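Local atomic coordinates of Afp2 (PDB entry 6RBN), a protein that probably forms, with Afp3, the contractile sheath around the Afp1 tube of the anti-feeding prophage, a phage-tail-like injection system. Residues 259-270 against 282-291; 21-32 against 70-80. One frame throughout, in Å; residues are numbered along the deposited sequence.

How the contacts relate
Contact 2 is mostly buried, its 21-24 end being exposed, and contact 1 lies nearer the edge of the chain; their centres are about 27 Å apart and their nearest atoms about 5 Å, without touching. No helix or strand is common to both. Contact 2 (21-32 with 70-80) sets an inner strand of the six-stranded mixed sheet, 30-34, against helix 66-75 and the Gly78-Gly80 loop after it, by aromatic and proline packing. Contact 1 (259-270 with 282-291) pairs two helices of the sheath C-terminal region through aliphatic side chains, with a tyrosine and an arginine at its ends. Chains of Afp1 and Afp3 lie against its outer surfaces, whereas no other chain touches contact 2.

Contact 1: 259-270 against 282-291; sequences VERDIQKSLNKL and RVKAAVDSYL
Ile263 and Leu267 of helix 250-267 pack on Val287 and Val283 of helix 277-295, forming the aliphatic middle of this contact. Ile263 reaches Val287, CD1 to CG1 at 3.9 Å, the two side chains crossing at about a right angle. Leu267 meets Val283 in the same crosswise manner, its CD2 lying 3.8 Å from CG1 of the valine. The other methyl of Val283, CG2, packs on Leu270 CD1, so the valine is shared between two leucines.

Aromatic packing closes one end. With CG anti to the backbone N (chi1 177°), Tyr290 extends across to helix 250-267, where CG1 of Ile263 lies 3.9 Å from ring atom CD2 and Val259 CG1 approaches the ring edge. The phenol OH comes 3.0 Å from OD2 of Asp262, whose carboxylate plane is turned 71° from the ring.

At the other end, Leu270 CD2 lies 3.4 Å from NE of Arg282, whose guanidinium forms a salt bridge with Glu273.

Val283 and Val287 also touch strand 328-335, while Phe445 of an Afp3 chain packs on Val259 and Ile263. The short segments run at 139° to each other: a roughly antiparallel helix pair, joined by a connection that includes the short strand 273-274, within the C-terminal domain of a phage-type tail sheath protein.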
loop_
_atom_site.group_PDB
_atom_site.type_symbol
_atom_site.label_atom_id
_atom_site.label_comp_id
_atom_site.label_asym_id
_atom_site.label_seq_id
_atom_site.Cartn_x
_atom_site.Cartn_y
_atom_site.Cartn_z
ATOM N N VAL C 259 -70.527 -18.203 -26.123
ATOM C CA VAL C 259 -69.493 -17.813 -25.170
ATOM C C VAL C 259 -69.080 -19.005 -24.315
ATOM O O VAL C 259 -67.889 -19.232 -24.074
ATOM C CB VAL C 259 -69.991 -16.634 -24.313
ATOM C CG1 VAL C 259 -69.027 -16.313 -23.210
ATOM C CG2 VAL C 259 -70.164 -15.418 -25.167
ATOM N N GLU C 260 -70.058 -19.798 -23.872
ATOM C CA GLU C 260 -69.777 -20.932 -22.997
ATOM C C GLU C 260 -69.027 -22.036 -23.722
ATOM O O GLU C 260 -68.226 -22.748 -23.109
ATOM C CB GLU C 260 -71.083 -21.455 -22.404
ATOM C CG GLU C 260 -71.620 -20.539 -21.331
ATOM C CD GLU C 260 -73.034 -20.821 -20.904
ATOM O OE1 GLU C 260 -73.709 -21.646 -21.544
ATOM O OE2 GLU C 260 -73.482 -20.192 -19.932
ATOM N N ARG C 261 -69.253 -22.188 -25.025
ATOM C CA ARG C 261 -68.514 -23.202 -25.768
ATOM C C ARG C 261 -67.115 -22.721 -26.129
ATOM O O ARG C 261 -66.158 -23.497 -26.069
ATOM C CB ARG C 261 -69.282 -23.612 -27.023
ATOM C CG ARG C 261 -70.526 -24.430 -26.744
ATOM C CD ARG C 261 -71.309 -24.686 -28.019
ATOM N NE ARG C 261 -70.593 -25.565 -28.936
ATOM C CZ ARG C 261 -70.709 -26.887 -28.940
ATOM N NH1 ARG C 261 -71.523 -27.487 -28.084
ATOM N NH2 ARG C 261 -70.016 -27.611 -29.808
ATOM N N ASP C 262 -66.967 -21.447 -26.496
ATOM C CA ASP C 262 -65.658 -20.959 -26.914
ATOM C C ASP C 262 -64.718 -20.716 -25.745
ATOM O O ASP C 262 -63.498 -20.736 -25.938
ATOM C CB ASP C 262 -65.798 -19.680 -27.730
ATOM C CG ASP C 262 -66.397 -19.924 -29.095
ATOM O OD1 ASP C 262 -66.203 -21.030 -29.638
ATOM O OD2 ASP C 262 -67.059 -19.010 -29.627
ATOM N N ILE C 263 -65.243 -20.472 -24.545
ATOM C CA ILE C 263 -64.371 -20.377 -23.380
ATOM C C ILE C 263 -63.894 -21.759 -22.957
ATOM O O ILE C 263 -62.711 -21.953 -22.653
ATOM C CB ILE C 263 -65.071 -19.614 -22.239
ATOM C CG1 ILE C 263 -65.146 -18.127 -22.575
ATOM C CG2 ILE C 263 -64.365 -19.798 -20.914
ATOM C CD1 ILE C 263 -65.876 -17.313 -21.553
ATOM N N GLN C 264 -64.784 -22.756 -22.978
ATOM C CA GLN C 264 -64.346 -24.091 -22.591
ATOM C C GLN C 264 -63.502 -24.760 -23.667
ATOM O O GLN C 264 -62.771 -25.697 -23.354
ATOM C CB GLN C 264 -65.529 -24.993 -22.240
ATOM C CG GLN C 264 -66.366 -25.453 -23.402
ATOM C CD GLN C 264 -67.467 -26.395 -22.973
ATOM O OE1 GLN C 264 -67.577 -26.742 -21.800
ATOM N NE2 GLN C 264 -68.280 -26.828 -23.925
ATOM N N LYS C 265 -63.572 -24.304 -24.918
ATOM C CA LYS C 265 -62.605 -24.767 -25.905
ATOM C C LYS C 265 -61.223 -24.189 -25.640
ATOM O O LYS C 265 -60.214 -24.821 -25.965
ATOM C CB LYS C 265 -63.061 -24.409 -27.318
ATOM C CG LYS C 265 -64.147 -25.314 -27.875
ATOM C CD LYS C 265 -64.714 -24.792 -29.189
ATOM C CE LYS C 265 -63.988 -25.351 -30.405
ATOM N NZ LYS C 265 -62.634 -24.767 -30.613
ATOM N N SER C 266 -61.160 -22.999 -25.048
ATOM C CA SER C 266 -59.877 -22.380 -24.752
ATOM C C SER C 266 -59.303 -22.861 -23.430
ATOM O O SER C 266 -58.080 -22.885 -23.266
ATOM C CB SER C 266 -60.020 -20.861 -24.732
ATOM O OG SER C 266 -58.791 -20.244 -24.400
ATOM N N LEU C 267 -60.153 -23.242 -22.483
ATOM C CA LEU C 267 -59.690 -23.685 -21.177
ATOM C C LEU C 267 -59.490 -25.191 -21.088
ATOM O O LEU C 267 -59.055 -25.671 -20.040
ATOM C CB LEU C 267 -60.658 -23.238 -20.081
ATOM C CG LEU C 267 -60.779 -21.733 -19.849
ATOM C CD1 LEU C 267 -61.760 -21.449 -18.731
ATOM C CD2 LEU C 267 -59.431 -21.122 -19.553
ATOM N N ASN C 268 -59.793 -25.949 -22.143
ATOM C CA ASN C 268 -59.437 -27.364 -22.142
ATOM C C ASN C 268 -57.945 -27.581 -22.309
ATOM O O ASN C 268 -57.446 -28.653 -21.961
ATOM C CB ASN C 268 -60.182 -28.128 -23.234
ATOM C CG ASN C 268 -61.606 -28.460 -22.851
ATOM O OD1 ASN C 268 -61.888 -28.827 -21.714
ATOM N ND2 ASN C 268 -62.514 -28.336 -23.807
ATOM N N LYS C 269 -57.222 -26.597 -22.834
ATOM C CA LYS C 269 -55.774 -26.691 -22.904
ATOM C C LYS C 269 -55.093 -26.315 -21.596
ATOM O O LYS C 269 -53.869 -26.433 -21.500
ATOM C CB LYS C 269 -55.252 -25.815 -24.042
ATOM C CG LYS C 269 -55.697 -26.288 -25.410
ATOM C CD LYS C 269 -55.063 -25.473 -26.518
ATOM C CE LYS C 269 -55.667 -24.089 -26.596
ATOM N NZ LYS C 269 -57.086 -24.152 -27.030
ATOM N N LEU C 270 -55.849 -25.872 -20.595
ATOM C CA LEU C 270 -55.317 -25.589 -19.270
ATOM C C LEU C 270 -55.782 -26.600 -18.232
ATOM O O LEU C 270 -55.591 -26.379 -17.034
ATOM C CB LEU C 270 -55.705 -24.177 -18.834
ATOM C CG LEU C 270 -55.061 -23.064 -19.655
ATOM C CD1 LEU C 270 -55.580 -21.713 -19.221
ATOM C CD2 LEU C 270 -53.557 -23.131 -19.521
ATOM N N ARG C 282 -53.544 -17.292 -15.223
ATOM C CA ARG C 282 -53.467 -17.588 -16.646
ATOM C C ARG C 282 -54.827 -18.002 -17.191
ATOM O O ARG C 282 -55.080 -17.874 -18.393
ATOM C CB ARG C 282 -52.400 -18.657 -16.884
ATOM C CG ARG C 282 -52.004 -18.846 -18.330
ATOM C CD ARG C 282 -50.833 -19.784 -18.477
ATOM N NE ARG C 282 -51.156 -21.142 -18.077
ATOM C CZ ARG C 282 -50.268 -22.124 -18.012
ATOM N NH1 ARG C 282 -49.003 -21.899 -18.331
ATOM N NH2 ARG C 282 -50.646 -23.334 -17.634
ATOM N N VAL C 283 -55.725 -18.460 -16.324
ATOM C CA VAL C 283 -57.089 -18.751 -16.749
ATOM C C VAL C 283 -57.880 -17.465 -16.941
ATOM O O VAL C 283 -58.502 -17.259 -17.988
ATOM C CB VAL C 283 -57.775 -19.697 -15.748
ATOM C CG1 VAL C 283 -59.246 -19.795 -16.040
ATOM C CG2 VAL C 283 -57.166 -21.071 -15.844
ATOM N N LYS C 284 -57.856 -16.567 -15.954
ATOM C CA LYS C 284 -58.702 -15.383 -16.029
ATOM C C LYS C 284 -58.186 -14.339 -17.007
ATOM O O LYS C 284 -58.915 -13.393 -17.309
ATOM C CB LYS C 284 -58.863 -14.728 -14.660
ATOM C CG LYS C 284 -57.667 -13.944 -14.193
ATOM C CD LYS C 284 -57.947 -13.315 -12.845
ATOM C CE LYS C 284 -59.003 -12.237 -12.957
ATOM N NZ LYS C 284 -58.536 -11.091 -13.770
ATOM N N ALA C 285 -56.961 -14.476 -17.500
ATOM C CA ALA C 285 -56.489 -13.614 -18.570
ATOM C C ALA C 285 -56.728 -14.210 -19.943
ATOM O O ALA C 285 -56.717 -13.472 -20.934
ATOM C CB ALA C 285 -55.007 -13.316 -18.396
ATOM N N ALA C 286 -56.937 -15.522 -20.024
ATOM C CA ALA C 286 -57.401 -16.138 -21.256
ATOM C C ALA C 286 -58.873 -15.865 -21.506
ATOM O O ALA C 286 -59.323 -15.970 -22.650
ATOM C CB ALA C 286 -57.158 -17.644 -21.217
ATOM N N VAL C 287 -59.626 -15.520 -20.468
ATOM C CA VAL C 287 -61.032 -15.173 -20.626
ATOM C C VAL C 287 -61.200 -13.684 -20.894
ATOM O O VAL C 287 -62.011 -13.289 -21.736
ATOM C CB VAL C 287 -61.819 -15.621 -19.381
ATOM C CG1 VAL C 287 -63.278 -15.300 -19.535
ATOM C CG2 VAL C 287 -61.636 -17.101 -19.145
ATOM N N ASP C 288 -60.427 -12.841 -20.199
ATOM C CA ASP C 288 -60.465 -11.402 -20.449
ATOM C C ASP C 288 -59.965 -11.048 -21.841
ATOM O O ASP C 288 -60.400 -10.046 -22.412
ATOM C CB ASP C 288 -59.637 -10.651 -19.411
ATOM C CG ASP C 288 -60.312 -10.577 -18.069
ATOM O OD1 ASP C 288 -61.558 -10.589 -18.031
ATOM O OD2 ASP C 288 -59.601 -10.483 -17.049
ATOM N N SER C 289 -59.050 -11.841 -22.400
ATOM C CA SER C 289 -58.633 -11.602 -23.775
ATOM C C SER C 289 -59.719 -12.010 -24.756
ATOM O O SER C 289 -59.866 -11.381 -25.809
ATOM C CB SER C 289 -57.341 -12.355 -24.082
ATOM O OG SER C 289 -57.565 -13.750 -24.117
ATOM N N TYR C 290 -60.486 -13.052 -24.432
ATOM C CA TYR C 290 -61.592 -13.453 -25.293
ATOM C C TYR C 290 -62.743 -12.463 -25.203
ATOM O O TYR C 290 -63.308 -12.061 -26.226
ATOM C CB TYR C 290 -62.069 -14.858 -24.928
ATOM C CG TYR C 290 -63.258 -15.306 -25.746
ATOM C CD1 TYR C 290 -63.109 -15.671 -27.074
ATOM C CD2 TYR C 290 -64.529 -15.353 -25.191
ATOM C CE1 TYR C 290 -64.191 -16.072 -27.827
ATOM C CE2 TYR C 290 -65.616 -15.750 -25.938
ATOM C CZ TYR C 290 -65.440 -16.109 -27.253
ATOM O OH TYR C 290 -66.519 -16.505 -28.004
ATOM N N LEU C 291 -63.111 -12.063 -23.989
ATOM C CA LEU C 291 -64.261 -11.187 -23.816
ATOM C C LEU C 291 -63.985 -9.748 -24.223
ATOM O O LEU C 291 -64.938 -9.002 -24.453
ATOM C CB LEU C 291 -64.742 -11.223 -22.368
ATOM C CG LEU C 291 -65.361 -12.538 -21.905
ATOM C CD1 LEU C 291 -65.687 -12.479 -20.432
ATOM C CD2 LEU C 291 -66.604 -12.839 -22.708
#

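Contact 2: 21-32 against 70-80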
loop_
_atom_site.group_PDB
_atom_site.type_symbol
_atom_site.label_atom_id
_atom_site.label_comp_id
_atom_site.label_asym_id
_atom_site.label_seq_id
_atom_site.Cartn_x
_atom_site.Cartn_y
_atom_site.Cartn_z
ATOM N N SER C 21 -72.500 -23.423 -53.272
ATOM C CA SER C 21 -71.235 -23.115 -52.626
ATOM C C SER C 21 -71.418 -23.003 -51.120
ATOM O O SER C 21 -72.426 -22.478 -50.642
ATOM C CB SER C 21 -70.654 -21.816 -53.182
ATOM O OG SER C 21 -71.477 -20.712 -52.854
ATOM N N VAL C 22 -70.434 -23.500 -50.379
ATOM C CA VAL C 22 -70.470 -23.457 -48.922
ATOM C C VAL C 22 -69.987 -22.095 -48.451
ATOM O O VAL C 22 -68.907 -21.635 -48.837
ATOM C CB VAL C 22 -69.620 -24.588 -48.326
ATOM C CG1 VAL C 22 -69.499 -24.438 -46.824
ATOM C CG2 VAL C 22 -70.238 -25.917 -48.660
ATOM N N ASN C 23 -70.792 -21.444 -47.619
ATOM C CA ASN C 23 -70.484 -20.145 -47.038
ATOM C C ASN C 23 -70.783 -20.183 -45.546
ATOM O O ASN C 23 -71.530 -19.364 -45.007
ATOM C CB ASN C 23 -71.268 -19.048 -47.743
ATOM C CG ASN C 23 -70.653 -17.689 -47.554
ATOM O OD1 ASN C 23 -69.595 -17.556 -46.944
ATOM N ND2 ASN C 23 -71.315 -16.661 -48.069
ATOM N N SER C 24 -70.224 -21.182 -44.870
ATOM C CA SER C 24 -70.688 -21.604 -43.558
ATOM C C SER C 24 -70.274 -20.642 -42.450
ATOM O O SER C 24 -69.438 -19.753 -42.629
ATOM C CB SER C 24 -70.145 -22.988 -43.227
ATOM O OG SER C 24 -68.739 -22.952 -43.079
ATOM N N ALA C 25 -70.883 -20.849 -41.286
ATOM C CA ALA C 25 -70.505 -20.204 -40.041
ATOM C C ALA C 25 -70.217 -21.278 -39.003
ATOM O O ALA C 25 -70.860 -22.330 -38.983
ATOM C CB ALA C 25 -71.604 -19.268 -39.538
ATOM N N ALA C 26 -69.244 -21.007 -38.135
ATOM C CA ALA C 26 -68.793 -22.011 -37.181
ATOM C C ALA C 26 -69.764 -22.226 -36.029
ATOM O O ALA C 26 -69.735 -23.289 -35.404
ATOM C CB ALA C 26 -67.423 -21.630 -36.624
ATOM N N THR C 27 -70.618 -21.250 -35.734
ATOM C CA THR C 27 -71.531 -21.335 -34.605
ATOM C C THR C 27 -72.856 -21.993 -34.958
ATOM O O THR C 27 -73.785 -21.957 -34.147
ATOM C CB THR C 27 -71.792 -19.941 -34.034
ATOM O OG1 THR C 27 -72.375 -19.113 -35.044
ATOM C CG2 THR C 27 -70.496 -19.315 -33.560
ATOM N N ALA C 28 -72.965 -22.594 -36.140
ATOM C CA ALA C 28 -74.199 -23.255 -36.572
ATOM C C ALA C 28 -73.813 -24.577 -37.228
ATOM O O ALA C 28 -73.587 -24.638 -38.437
ATOM C CB ALA C 28 -74.995 -22.368 -37.515
ATOM N N VAL C 29 -73.730 -25.626 -36.421
ATOM C CA VAL C 29 -73.543 -26.989 -36.895
ATOM C C VAL C 29 -74.740 -27.808 -36.431
ATOM O O VAL C 29 -74.830 -28.189 -35.264
ATOM C CB VAL C 29 -72.221 -27.593 -36.386
ATOM C CG1 VAL C 29 -72.072 -29.029 -36.854
ATOM C CG2 VAL C 29 -71.044 -26.763 -36.845
ATOM N N PRO C 30 -75.693 -28.077 -37.313
ATOM C CA PRO C 30 -76.982 -28.617 -36.885
ATOM C C PRO C 30 -77.039 -30.137 -36.920
ATOM O O PRO C 30 -76.228 -30.813 -37.553
ATOM C CB PRO C 30 -77.947 -28.033 -37.921
ATOM C CG PRO C 30 -77.131 -27.997 -39.136
ATOM C CD PRO C 30 -75.727 -27.675 -38.725
ATOM N N LEU C 31 -78.041 -30.660 -36.224
ATOM C CA LEU C 31 -78.423 -32.064 -36.283
ATOM C C LEU C 31 -79.834 -32.113 -36.849
ATOM O O LEU C 31 -80.769 -31.587 -36.236
ATOM C CB LEU C 31 -78.347 -32.714 -34.900
ATOM C CG LEU C 31 -78.594 -34.212 -34.705
ATOM C CD1 LEU C 31 -77.759 -34.722 -33.570
ATOM C CD2 LEU C 31 -80.043 -34.492 -34.379
ATOM N N PHE C 32 -79.993 -32.738 -38.009
ATOM C CA PHE C 32 -81.305 -32.903 -38.624
ATOM C C PHE C 32 -81.859 -34.265 -38.232
ATOM O O PHE C 32 -81.361 -35.298 -38.685
ATOM C CB PHE C 32 -81.214 -32.760 -40.138
ATOM C CG PHE C 32 -80.935 -31.367 -40.594
ATOM C CD1 PHE C 32 -81.962 -30.453 -40.729
ATOM C CD2 PHE C 32 -79.646 -30.964 -40.876
ATOM C CE1 PHE C 32 -81.706 -29.167 -41.150
ATOM C CE2 PHE C 32 -79.387 -29.681 -41.301
ATOM C CZ PHE C 32 -80.418 -28.782 -41.432
ATOM N N SER C 70 -85.305 -30.452 -45.962
ATOM C CA SER C 70 -84.608 -29.687 -44.939
ATOM C C SER C 70 -83.153 -29.464 -45.318
ATOM O O SER C 70 -82.615 -28.369 -45.128
ATOM C CB SER C 70 -84.707 -30.401 -43.596
ATOM O OG SER C 70 -86.052 -30.481 -43.171
ATOM N N LEU C 71 -82.506 -30.490 -45.858
ATOM C CA LEU C 71 -81.105 -30.385 -46.234
ATOM C C LEU C 71 -80.906 -29.638 -47.540
ATOM O O LEU C 71 -79.913 -28.922 -47.683
ATOM C CB LEU C 71 -80.497 -31.777 -46.320
ATOM C CG LEU C 71 -80.300 -32.336 -44.921
ATOM C CD1 LEU C 71 -80.011 -33.784 -44.972
ATOM C CD2 LEU C 71 -79.130 -31.625 -44.343
ATOM N N SER C 72 -81.822 -29.788 -48.496
ATOM C CA SER C 72 -81.718 -29.031 -49.738
ATOM C C SER C 72 -81.917 -27.541 -49.504
ATOM O O SER C 72 -81.338 -26.722 -50.218
ATOM C CB SER C 72 -82.731 -29.547 -50.756
ATOM O OG SER C 72 -84.050 -29.293 -50.320
ATOM N N LEU C 73 -82.717 -27.179 -48.501
ATOM C CA LEU C 73 -82.869 -25.790 -48.100
ATOM C C LEU C 73 -81.724 -25.339 -47.204
ATOM O O LEU C 73 -81.464 -24.137 -47.107
ATOM C CB LEU C 73 -84.230 -25.629 -47.409
ATOM C CG LEU C 73 -84.983 -24.312 -47.200
ATOM C CD1 LEU C 73 -84.521 -23.544 -45.993
ATOM C CD2 LEU C 73 -84.883 -23.459 -48.450
ATOM N N TRP C 74 -81.024 -26.281 -46.569
ATOM C CA TRP C 74 -79.841 -25.956 -45.777
ATOM C C TRP C 74 -78.666 -25.567 -46.659
ATOM O O TRP C 74 -78.044 -24.519 -46.454
ATOM C CB TRP C 74 -79.456 -27.143 -44.892
ATOM C CG TRP C 74 -78.149 -26.959 -44.184
ATOM C CD1 TRP C 74 -76.951 -27.511 -44.523
ATOM C CD2 TRP C 74 -77.906 -26.169 -43.018
ATOM N NE1 TRP C 74 -75.978 -27.111 -43.647
ATOM C CE2 TRP C 74 -76.540 -26.288 -42.711
ATOM C CE3 TRP C 74 -78.713 -25.373 -42.205
ATOM C CZ2 TRP C 74 -75.963 -25.638 -41.631
ATOM C CZ3 TRP C 74 -78.142 -24.744 -41.130
ATOM C CH2 TRP C 74 -76.781 -24.873 -40.852
ATOM N N PHE C 75 -78.331 -26.411 -47.636
ATOM C CA PHE C 75 -77.106 -26.214 -48.397
ATOM C C PHE C 75 -77.202 -25.102 -49.428
ATOM O O PHE C 75 -76.166 -24.645 -49.916
ATOM C CB PHE C 75 -76.687 -27.505 -49.097
ATOM C CG PHE C 75 -76.173 -28.559 -48.168
ATOM C CD1 PHE C 75 -74.935 -28.418 -47.567
ATOM C CD2 PHE C 75 -76.893 -29.714 -47.937
ATOM C CE1 PHE C 75 -74.453 -29.386 -46.719
ATOM C CE2 PHE C 75 -76.413 -30.686 -47.094
ATOM C CZ PHE C 75 -75.189 -30.524 -46.490
ATOM N N MET C 76 -78.403 -24.650 -49.770
ATOM C CA MET C 76 -78.539 -23.572 -50.739
ATOM C C MET C 76 -78.441 -22.193 -50.105
ATOM O O MET C 76 -78.640 -21.195 -50.801
ATOM C CB MET C 76 -79.854 -23.703 -51.507
ATOM C CG MET C 76 -81.097 -23.493 -50.689
ATOM S SD MET C 76 -82.585 -23.673 -51.687
ATOM C CE MET C 76 -82.501 -22.184 -52.677
ATOM N N HIS C 77 -78.142 -22.111 -48.813
ATOM C CA HIS C 77 -77.898 -20.854 -48.122
ATOM C C HIS C 77 -76.538 -20.879 -47.446
ATOM O O HIS C 77 -76.380 -20.445 -46.306
ATOM C CB HIS C 77 -78.997 -20.571 -47.106
ATOM C CG HIS C 77 -80.344 -20.404 -47.726
ATOM N ND1 HIS C 77 -81.202 -21.462 -47.928
ATOM C CD2 HIS C 77 -80.970 -19.311 -48.217
ATOM C CE1 HIS C 77 -82.304 -21.025 -48.509
ATOM N NE2 HIS C 77 -82.187 -19.724 -48.696
ATOM N N GLY C 78 -75.545 -21.376 -48.148
ATOM C CA GLY C 78 -74.267 -21.703 -47.522
ATOM C C GLY C 78 -74.318 -23.080 -46.859
ATOM O O GLY C 78 -74.465 -24.082 -47.538
ATOM N N GLY C 79 -74.205 -23.101 -45.539
ATOM C CA GLY C 79 -74.346 -24.338 -44.805
ATOM C C GLY C 79 -73.085 -25.168 -44.806
ATOM O O GLY C 79 -72.516 -25.445 -45.864
ATOM N N GLY C 80 -72.650 -25.599 -43.631
ATOM C CA GLY C 80 -71.431 -26.372 -43.536
ATOM C C GLY C 80 -71.708 -27.832 -43.291
ATOM O O GLY C 80 -72.612 -28.403 -43.904
#
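Pro30 and Phe32 of strand 30-34 project onto Trp74 of helix 66-75 and share one face of its indole. Pro30 supplies the blunter bump: its CG sits 3.7 Å from the centroid of the six-membered ring and 19° off the normal, a CH-pi contact. Beside it, Phe32 points its edge at the same face in an offset edge-to-face stack, with its centroid 5.5 Å from that of the five-membered ring and the planes at 73°. The indole is carried across to the strand because CG of Trp74 stands anti to the backbone N (chi1 172°).

Phe32 in turn enters a hollow of the helix surface. Leu71 CG lies over one face of the Phe32 ring, and its CD2 is 3.6 Å from Phe32 CD2, while Ser70 CB lies 4.0 Å from Phe32 CD1. The hydroxyl of Ser70 is bonded to Ala66 O, within its own helix.

Gly79 CA lies 3.2 Å above the opposite face of the indole, toward its rim. Gly78 to Gly80 present bare backbone to residues 21-24: Val22 CG1 rests 3.3 Å from Gly79 O, Ser24 CB fits against Gly80 CA, and the main chain of Asn23 passes close to Gly78.

Helix 173-187 touches Ser70 and Trp74, and Cys82 of the next strand touches Pro30 and Leu71. The Gly78-Gly80 loop leads from the helix into strand 82-86, parallel to and beside 30-34, an arrangement characteristic of helix-on-sheet packing in an alpha/beta fold.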